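Local coordinates for HI1317 (Haemophilus influenzae, PDB 1JOV), which probably interconverts the alpha and beta anomers of D-glucose 6-phosphate, as a member of the glucose-6-phosphate 1-epimerase family within the galactose mutarotase-like clan, at residues S173-Q176 with Q177-V181; Y77-G81 with G82-P86; T249-I252 with H253-L256. All blocks are in the same frame, centred on the assembly; numbering follows the deposited sequence.

Interaction 1: residues S173-Q176 with Q177-V181; sequences SLNQ and QQENV
Asn175 and Glu179 make the shortest hydrogen bond round this turn. Asn175 ND2 donates to Glu179 OE2 at 2.7 Å, with an N-H...O angle of 170°. The acceptor lies almost exactly in the amide plane, and the donor meets OE2 nearly along its C-O bond. The amide and carboxylate planes are turned 85° apart, so the two flat groups do not lie over one another. The two side chains come from opposite directions. Asn175 has CG between its own backbone N and carbonyl carbon (chi1 61°), which lets OD1 face Gln177 N while ND2 faces Glu179 OE2. The other carboxylate oxygen, Glu179 OE1, takes a hydrogen bond from Asn172 ND2. The carboxylate is therefore held by two asparagines.

The second end of the same amide faces the backbone. Gln177 N gives a weak, bent hydrogen bond of 3.0 Å to Asn175 OD1. Both polar atoms of the Asn175 amide are thus engaged, which would limit its rotation.

A third bond lies within 173-176. The Gln176 chain bends back at chi2 and brings Gln176 NE2 to 3.2 Å from Ser173 O. Asn172 OD1 also accepts from Leu174 N, at the start of the turn.

Gln177 also touches Asn175 by van der Waals contact, Gln177 CB lying 3.3 Å from Asn175 OD1. The two side chains cross at about a right angle. This is a surface hairpin turn joining antiparallel strands 169-172 and 177-180. Gln176, with positive phi, and Gln177 both face Asn172: a G1 beta bulge at the edge of a sheet.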
loop_
_atom_site.group_PDB
_atom_site.type_symbol
_atom_site.label_atom_id
_atom_site.label_comp_id
_atom_site.label_asym_id
_atom_site.label_seq_id
_atom_site.Cartn_x
_atom_site.Cartn_y
_atom_site.Cartn_z
ATOM N N SER A 173 -0.397 -4.271 19.312
ATOM C CA SER A 173 -0.668 -5.655 18.953
ATOM C C SER A 173 0.429 -6.530 19.460
ATOM O O SER A 173 0.295 -7.753 19.510
ATOM C CB SER A 173 -0.813 -5.831 17.429
ATOM O OG SER A 173 -1.814 -4.955 16.961
ATOM N N LEU A 174 1.559 -5.891 19.754
ATOM C CA LEU A 174 2.733 -6.644 20.163
ATOM C C LEU A 174 2.416 -7.412 21.461
ATOM O O LEU A 174 2.564 -8.646 21.532
ATOM C CB LEU A 174 3.960 -5.703 20.250
ATOM C CG LEU A 174 4.426 -5.265 18.846
ATOM C CD1 LEU A 174 5.639 -4.319 18.873
ATOM C CD2 LEU A 174 4.676 -6.465 17.971
ATOM N N ASN A 175 1.840 -6.694 22.408
ATOM C CA ASN A 175 1.558 -7.244 23.726
ATOM C C ASN A 175 0.058 -7.180 24.038
ATOM O O ASN A 175 -0.372 -7.398 25.168
ATOM C CB ASN A 175 2.348 -6.464 24.762
ATOM C CG ASN A 175 1.956 -5.014 24.779
ATOM O OD1 ASN A 175 0.997 -4.645 24.086
ATOM N ND2 ASN A 175 2.690 -4.168 25.533
ATOM N N GLN A 176 -0.729 -6.893 23.010
ATOM C CA GLN A 176 -2.177 -6.833 23.113
ATOM C C GLN A 176 -2.616 -5.888 24.193
ATOM O O GLN A 176 -3.511 -6.213 24.975
ATOM C CB GLN A 176 -2.788 -8.211 23.375
ATOM C CG GLN A 176 -2.631 -9.190 22.226
ATOM C CD GLN A 176 -3.431 -8.790 20.996
ATOM O OE1 GLN A 176 -4.659 -8.710 21.050
ATOM N NE2 GLN A 176 -2.740 -8.568 19.876
ATOM N N GLN A 177 -2.013 -4.711 24.239
ATOM C CA GLN A 177 -2.391 -3.769 25.274
ATOM C C GLN A 177 -2.619 -2.387 24.723
ATOM O O GLN A 177 -1.914 -1.947 23.823
ATOM C CB GLN A 177 -1.277 -3.745 26.338
ATOM C CG GLN A 177 -1.692 -3.266 27.708
ATOM C CD GLN A 177 -2.263 -4.373 28.576
ATOM O OE1 GLN A 177 -2.010 -5.549 28.337
ATOM N NE2 GLN A 177 -3.031 -3.994 29.591
ATOM N N GLN A 178 -3.606 -1.681 25.238
ATOM C CA GLN A 178 -3.781 -0.295 24.870
ATOM C C GLN A 178 -2.641 0.459 25.572
ATOM O O GLN A 178 -2.270 0.084 26.701
ATOM C CB GLN A 178 -5.148 0.195 25.321
ATOM C CG GLN A 178 -5.537 1.602 24.810
ATOM C CD GLN A 178 -5.986 1.554 23.341
ATOM O OE1 GLN A 178 -6.260 0.469 22.825
ATOM N NE2 GLN A 178 -6.075 2.709 22.691
ATOM N N GLU A 179 -2.055 1.464 24.904
ATOM C CA GLU A 179 -0.941 2.254 25.470
ATOM C C GLU A 179 -0.939 3.719 25.042
ATOM O O GLU A 179 -1.474 4.119 23.978
ATOM C CB GLU A 179 0.424 1.645 25.158
ATOM C CG GLU A 179 0.701 0.301 25.816
ATOM C CD GLU A 179 1.943 -0.375 25.271
ATOM O OE1 GLU A 179 2.546 0.195 24.335
ATOM O OE2 GLU A 179 2.311 -1.476 25.766
ATOM N N ASN A 180 -0.303 4.543 25.870
ATOM C CA ASN A 180 -0.239 5.961 25.568
ATOM C C ASN A 180 0.937 6.244 24.678
ATOM O O ASN A 180 1.932 5.507 24.739
ATOM C CB ASN A 180 -0.087 6.720 26.867
ATOM C CG ASN A 180 -1.385 7.379 27.295
ATOM O OD1 ASN A 180 -1.572 8.623 27.142
ATOM N ND2 ASN A 180 -2.318 6.549 27.802
ATOM N N VAL A 181 0.831 7.273 23.817
ATOM C CA VAL A 181 1.914 7.593 22.868
ATOM C C VAL A 181 2.033 9.035 22.422
ATOM O O VAL A 181 1.061 9.780 22.347
ATOM C CB VAL A 181 1.766 6.783 21.561
ATOM C CG1 VAL A 181 1.910 5.288 21.825
ATOM C CG2 VAL A 181 0.434 7.088 20.890
#

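Interaction 2: residues Y77-G81 with G82-P86; sequences YPWFG and GVKQP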
loop_
_atom_site.group_PDB
_atom_site.type_symbol
_atom_site.label_atom_id
_atom_site.label_comp_id
_atom_site.label_asym_id
_atom_site.label_seq_id
_atom_site.Cartn_x
_atom_site.Cartn_y
_atom_site.Cartn_z
ATOM N N TYR A 77 -7.585 -8.192 2.372
ATOM C CA TYR A 77 -9.016 -8.361 2.173
ATOM C C TYR A 77 -9.288 -9.826 1.916
ATOM O O TYR A 77 -8.482 -10.408 1.178
ATOM C CB TYR A 77 -9.404 -7.533 0.917
ATOM C CG TYR A 77 -10.798 -7.753 0.468
ATOM C CD1 TYR A 77 -11.880 -7.047 1.041
ATOM C CD2 TYR A 77 -11.076 -8.626 -0.574
ATOM C CE1 TYR A 77 -13.161 -7.233 0.535
ATOM C CE2 TYR A 77 -12.314 -8.829 -1.033
ATOM C CZ TYR A 77 -13.427 -8.114 -0.482
ATOM O OH TYR A 77 -14.729 -8.316 -0.950
ATOM N N PRO A 78 -10.369 -10.393 2.454
ATOM C CA PRO A 78 -11.427 -9.734 3.264
ATOM C C PRO A 78 -11.267 -9.850 4.770
ATOM O O PRO A 78 -12.235 -9.630 5.515
ATOM C CB PRO A 78 -12.693 -10.485 2.803
ATOM C CG PRO A 78 -12.186 -11.991 2.628
ATOM C CD PRO A 78 -10.762 -11.770 2.099
ATOM N N TRP A 79 -10.096 -10.257 5.220
ATOM C CA TRP A 79 -9.789 -10.268 6.640
ATOM C C TRP A 79 -8.415 -9.629 6.776
ATOM O O TRP A 79 -7.626 -9.655 5.826
ATOM C CB TRP A 79 -9.776 -11.683 7.320
ATOM C CG TRP A 79 -8.764 -12.708 6.842
ATOM C CD1 TRP A 79 -7.490 -12.993 7.357
ATOM C CD2 TRP A 79 -9.017 -13.672 5.834
ATOM N NE1 TRP A 79 -6.963 -14.056 6.662
ATOM C CE2 TRP A 79 -7.882 -14.493 5.736
ATOM C CE3 TRP A 79 -10.118 -13.944 4.982
ATOM C CZ2 TRP A 79 -7.810 -15.539 4.812
ATOM C CZ3 TRP A 79 -10.009 -14.946 4.060
ATOM C CH2 TRP A 79 -8.877 -15.747 3.993
ATOM N N PHE A 80 -8.124 -9.140 7.992
ATOM C CA PHE A 80 -6.909 -8.435 8.314
ATOM C C PHE A 80 -6.041 -9.251 9.243
ATOM O O PHE A 80 -6.538 -9.786 10.247
ATOM C CB PHE A 80 -7.215 -7.085 8.989
ATOM C CG PHE A 80 -5.986 -6.264 9.284
ATOM C CD1 PHE A 80 -5.347 -5.575 8.259
ATOM C CD2 PHE A 80 -5.441 -6.144 10.578
ATOM C CE1 PHE A 80 -4.155 -4.847 8.475
ATOM C CE2 PHE A 80 -4.290 -5.380 10.803
ATOM C CZ PHE A 80 -3.665 -4.726 9.742
ATOM N N GLY A 81 -4.762 -9.348 8.869
ATOM C CA GLY A 81 -3.768 -10.019 9.711
ATOM C C GLY A 81 -3.954 -11.505 9.810
ATOM O O GLY A 81 -4.523 -12.133 8.932
ATOM N N GLY A 82 -3.459 -12.069 10.911
ATOM C CA GLY A 82 -3.494 -13.515 11.046
ATOM C C GLY A 82 -4.759 -13.994 11.740
ATOM O O GLY A 82 -4.736 -15.020 12.409
ATOM N N VAL A 83 -5.898 -13.316 11.590
ATOM C CA VAL A 83 -7.053 -13.883 12.290
ATOM C C VAL A 83 -7.462 -15.220 11.644
ATOM O O VAL A 83 -8.100 -16.068 12.285
ATOM C CB VAL A 83 -8.221 -12.917 12.364
ATOM C CG1 VAL A 83 -7.743 -11.543 12.817
ATOM C CG2 VAL A 83 -8.941 -12.832 11.025
ATOM N N LYS A 84 -7.079 -15.399 10.386
ATOM C CA LYS A 84 -7.179 -16.628 9.576
ATOM C C LYS A 84 -5.994 -16.766 8.673
ATOM O O LYS A 84 -5.244 -15.820 8.450
ATOM C CB LYS A 84 -8.410 -16.663 8.689
ATOM C CG LYS A 84 -9.684 -16.800 9.458
ATOM C CD LYS A 84 -10.749 -17.329 8.515
ATOM C CE LYS A 84 -10.966 -16.347 7.368
ATOM N NZ LYS A 84 -12.107 -16.712 6.481
ATOM N N GLN A 85 -5.839 -17.960 8.135
ATOM C CA GLN A 85 -4.762 -18.214 7.214
ATOM C C GLN A 85 -5.343 -18.394 5.809
ATOM O O GLN A 85 -6.422 -18.954 5.615
ATOM C CB GLN A 85 -3.921 -19.417 7.718
ATOM C CG GLN A 85 -3.274 -19.129 9.082
ATOM C CD GLN A 85 -2.061 -18.221 8.937
ATOM O OE1 GLN A 85 -1.385 -18.269 7.895
ATOM N NE2 GLN A 85 -1.766 -17.401 9.972
ATOM N N PRO A 86 -4.709 -17.838 4.797
ATOM C CA PRO A 86 -3.461 -17.063 4.886
ATOM C C PRO A 86 -3.588 -15.658 5.547
ATOM O O PRO A 86 -4.679 -15.094 5.361
ATOM C CB PRO A 86 -3.068 -16.917 3.438
ATOM C CG PRO A 86 -4.329 -16.948 2.646
ATOM C CD PRO A 86 -5.261 -17.847 3.451
#
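The chain folds back on itself through Gly81, which has a positive phi of 69°, and reaches Pro86 across a cis peptide bond. It forms a surface loop between strands 75-76 and 97-104 of the galactose mutarotase-like beta-sandwich fold of the aldose 1-epimerase family. Trp79 fills the inside of the bend. Its CG sits between the backbone N and the carbonyl carbon (chi1 62°), which lays the indole against 82-86.

Lys84 crosses one face of the indole at about a right angle. Lys84 CE lies over the six-membered ring of Trp79, 3.6 Å from the centroid, as a CH-pi contact. Lys84 NZ follows over the same face, 4.0 Å from that Trp79 centroid and 29° off the ring normal, a cation-pi contact. The bend at Lys84 chi3 keeps the chain end over the ring.

Pro86 meets the benzo side of the indole, with Pro86 CD 3.7 Å from Trp79 CZ2. Val83 slides past on the pyrrole side, and Val83 CG2 is 3.9 Å from Trp79 CD1. Phe80 is directed away from 82-86, and its side chain lies close to those of Glu248 and His150, the predicted active-site residues.

The indole N-H is shared between two backbone carbonyls, and both bonds are weak and bent. Trp79 NE1 lies 3.0 Å from Lys84 O. Trp79 NE1 is 2.8 Å from Pro86 O, which sits at the ring edge near the indole plane.

Interaction 3: residues T249-I252 with H253-L256; sequences TARI and HHLL
Arg251 NH2 is gripped by two groups where the chain turns a corner. Arg251 NH2 donates to Leu255 O at 2.9 Å, and it also forms a salt bridge with Glu260. Arg251 NE donates to His254 O, also at 2.9 Å. The bond from NH2 is the straighter one, with an N-H...O angle of 165° against 148°. Both carbonyl oxygens lie in or near the guanidinium plane, yet both donors stand above the planes of the carbonyls they meet. Arg251 NH1 donates to Asn219 O. All three guanidinium nitrogens are thus engaged, which should fix the group's position and rotation. The Arg251 chain curls back to reach these carbonyls, bent at chi2 and chi3.

The two faces of the guanidinium are covered by different side chains. Leu256 CD2 sits over the centre of one face, 3.5 Å from Arg251 CZ. The His254 ring lies beside the arginine and over the opposite face, with its plane only 13° from that of the guanidinium. His254 CD2 comes within 3.6 Å of Arg251 CZ. The cation is sandwiched between a methyl group and an imidazole.

At the bend itself, Ile252 and His253 lie side by side. Ile252 CG2 stands over the centre of the His253 ring as a CH-pi contact, 3.8 Å from the centroid.

Together these contacts form a corner between strands 244-251 and 255-256, clamped by one buried arginine. It is a strand-to-strand corner of the galactose mutarotase-like beta sandwich, just after Glu248, a predicted active-site residue.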
loop_
_atom_site.group_PDB
_atom_site.type_symbol
_atom_site.label_atom_id
_atom_site.label_comp_id
_atom_site.label_asym_id
_atom_site.label_seq_id
_atom_site.Cartn_x
_atom_site.Cartn_y
_atom_site.Cartn_z
ATOM N N THR A 249 -3.943 2.363 5.798
ATOM C CA THR A 249 -5.326 2.884 5.757
ATOM C C THR A 249 -6.244 1.684 6.028
ATOM O O THR A 249 -6.207 0.738 5.223
ATOM C CB THR A 249 -5.625 3.441 4.392
ATOM O OG1 THR A 249 -4.617 4.398 4.013
ATOM C CG2 THR A 249 -6.985 4.122 4.394
ATOM N N ALA A 250 -7.051 1.643 7.092
ATOM C CA ALA A 250 -7.689 0.382 7.395
ATOM C C ALA A 250 -9.136 0.426 7.913
ATOM O O ALA A 250 -9.551 1.424 8.443
ATOM C CB ALA A 250 -6.923 -0.377 8.449
ATOM N N ARG A 251 -9.852 -0.661 7.703
ATOM C CA ARG A 251 -11.226 -0.867 8.155
ATOM C C ARG A 251 -11.114 -2.215 8.840
ATOM O O ARG A 251 -11.320 -3.280 8.209
ATOM C CB ARG A 251 -12.230 -0.810 7.002
ATOM C CG ARG A 251 -12.511 0.641 6.530
ATOM C CD ARG A 251 -13.551 1.331 7.520
ATOM N NE ARG A 251 -14.914 0.854 7.279
ATOM C CZ ARG A 251 -15.719 1.381 6.415
ATOM N NH1 ARG A 251 -15.317 2.323 5.718
ATOM N NH2 ARG A 251 -16.956 0.901 6.220
ATOM N N ILE A 252 -10.788 -2.176 10.130
ATOM C CA ILE A 252 -10.559 -3.394 10.880
ATOM C C ILE A 252 -11.744 -3.717 11.811
ATOM O O ILE A 252 -12.216 -4.886 11.863
ATOM C CB ILE A 252 -9.225 -3.279 11.707
ATOM C CG1 ILE A 252 -7.978 -3.257 10.800
ATOM C CG2 ILE A 252 -9.083 -4.378 12.669
ATOM C CD1 ILE A 252 -6.712 -2.755 11.467
ATOM N N HIS A 253 -12.132 -2.689 12.591
ATOM C CA HIS A 253 -13.252 -2.895 13.545
ATOM C C HIS A 253 -14.572 -2.316 12.992
ATOM O O HIS A 253 -15.638 -2.719 13.481
ATOM C CB HIS A 253 -12.918 -2.243 14.900
ATOM C CG HIS A 253 -11.681 -2.775 15.533
ATOM N ND1 HIS A 253 -11.495 -4.128 15.713
ATOM C CD2 HIS A 253 -10.540 -2.175 15.921
ATOM C CE1 HIS A 253 -10.304 -4.332 16.242
ATOM N NE2 HIS A 253 -9.709 -3.165 16.396
ATOM N N HIS A 254 -14.506 -1.436 12.021
ATOM C CA HIS A 254 -15.686 -0.936 11.343
ATOM C C HIS A 254 -15.645 -1.680 10.027
ATOM O O HIS A 254 -14.817 -1.392 9.182
ATOM C CB HIS A 254 -15.677 0.575 11.183
ATOM C CG HIS A 254 -16.979 1.112 10.525
ATOM N ND1 HIS A 254 -18.223 0.573 10.809
ATOM C CD2 HIS A 254 -17.184 2.086 9.613
ATOM C CE1 HIS A 254 -19.132 1.191 10.090
ATOM N NE2 HIS A 254 -18.541 2.105 9.349
ATOM N N LEU A 255 -16.543 -2.666 9.841
ATOM C CA LEU A 255 -16.499 -3.476 8.584
ATOM C C LEU A 255 -16.930 -2.732 7.364
ATOM O O LEU A 255 -17.571 -1.650 7.478
ATOM C CB LEU A 255 -17.349 -4.693 8.747
ATOM C CG LEU A 255 -16.907 -5.665 9.855
ATOM C CD1 LEU A 255 -17.735 -6.995 9.842
ATOM C CD2 LEU A 255 -15.446 -5.952 9.786
ATOM N N LEU A 256 -16.588 -3.275 6.164
ATOM C CA LEU A 256 -17.056 -2.710 4.905
ATOM C C LEU A 256 -18.214 -3.506 4.416
ATOM O O LEU A 256 -18.164 -4.768 4.416
ATOM C CB LEU A 256 -15.990 -2.844 3.816
ATOM C CG LEU A 256 -14.852 -1.901 3.999
ATOM C CD1 LEU A 256 -13.607 -2.369 3.131
ATOM C CD2 LEU A 256 -15.186 -0.473 3.530
#

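In the fold
Along the chain the order is interaction 2, interaction 1, interaction 3. Interactions 2 and 3 are neighbours in space, with centres 13 Å apart. They touch where Phe80 CE2 packs 3.6 Å from Ile252 CD1. This joins the loop after strand 75-76 to the corner after strand 244-251, beside the predicted active-site residues Glu248 and His150. Interaction 1 stands apart, about 20 Å from interaction 2 and 19 Å from interaction 3, centre to centre. One seven-stranded antiparallel sheet relates all three: strands 75-76, just before interaction 2, and 177-180, in interaction 1, are its outermost strands, whereas 244-251 lies inside. Two contacts thus border the probable catalytic region, and the third finishes the sheet's distant edge.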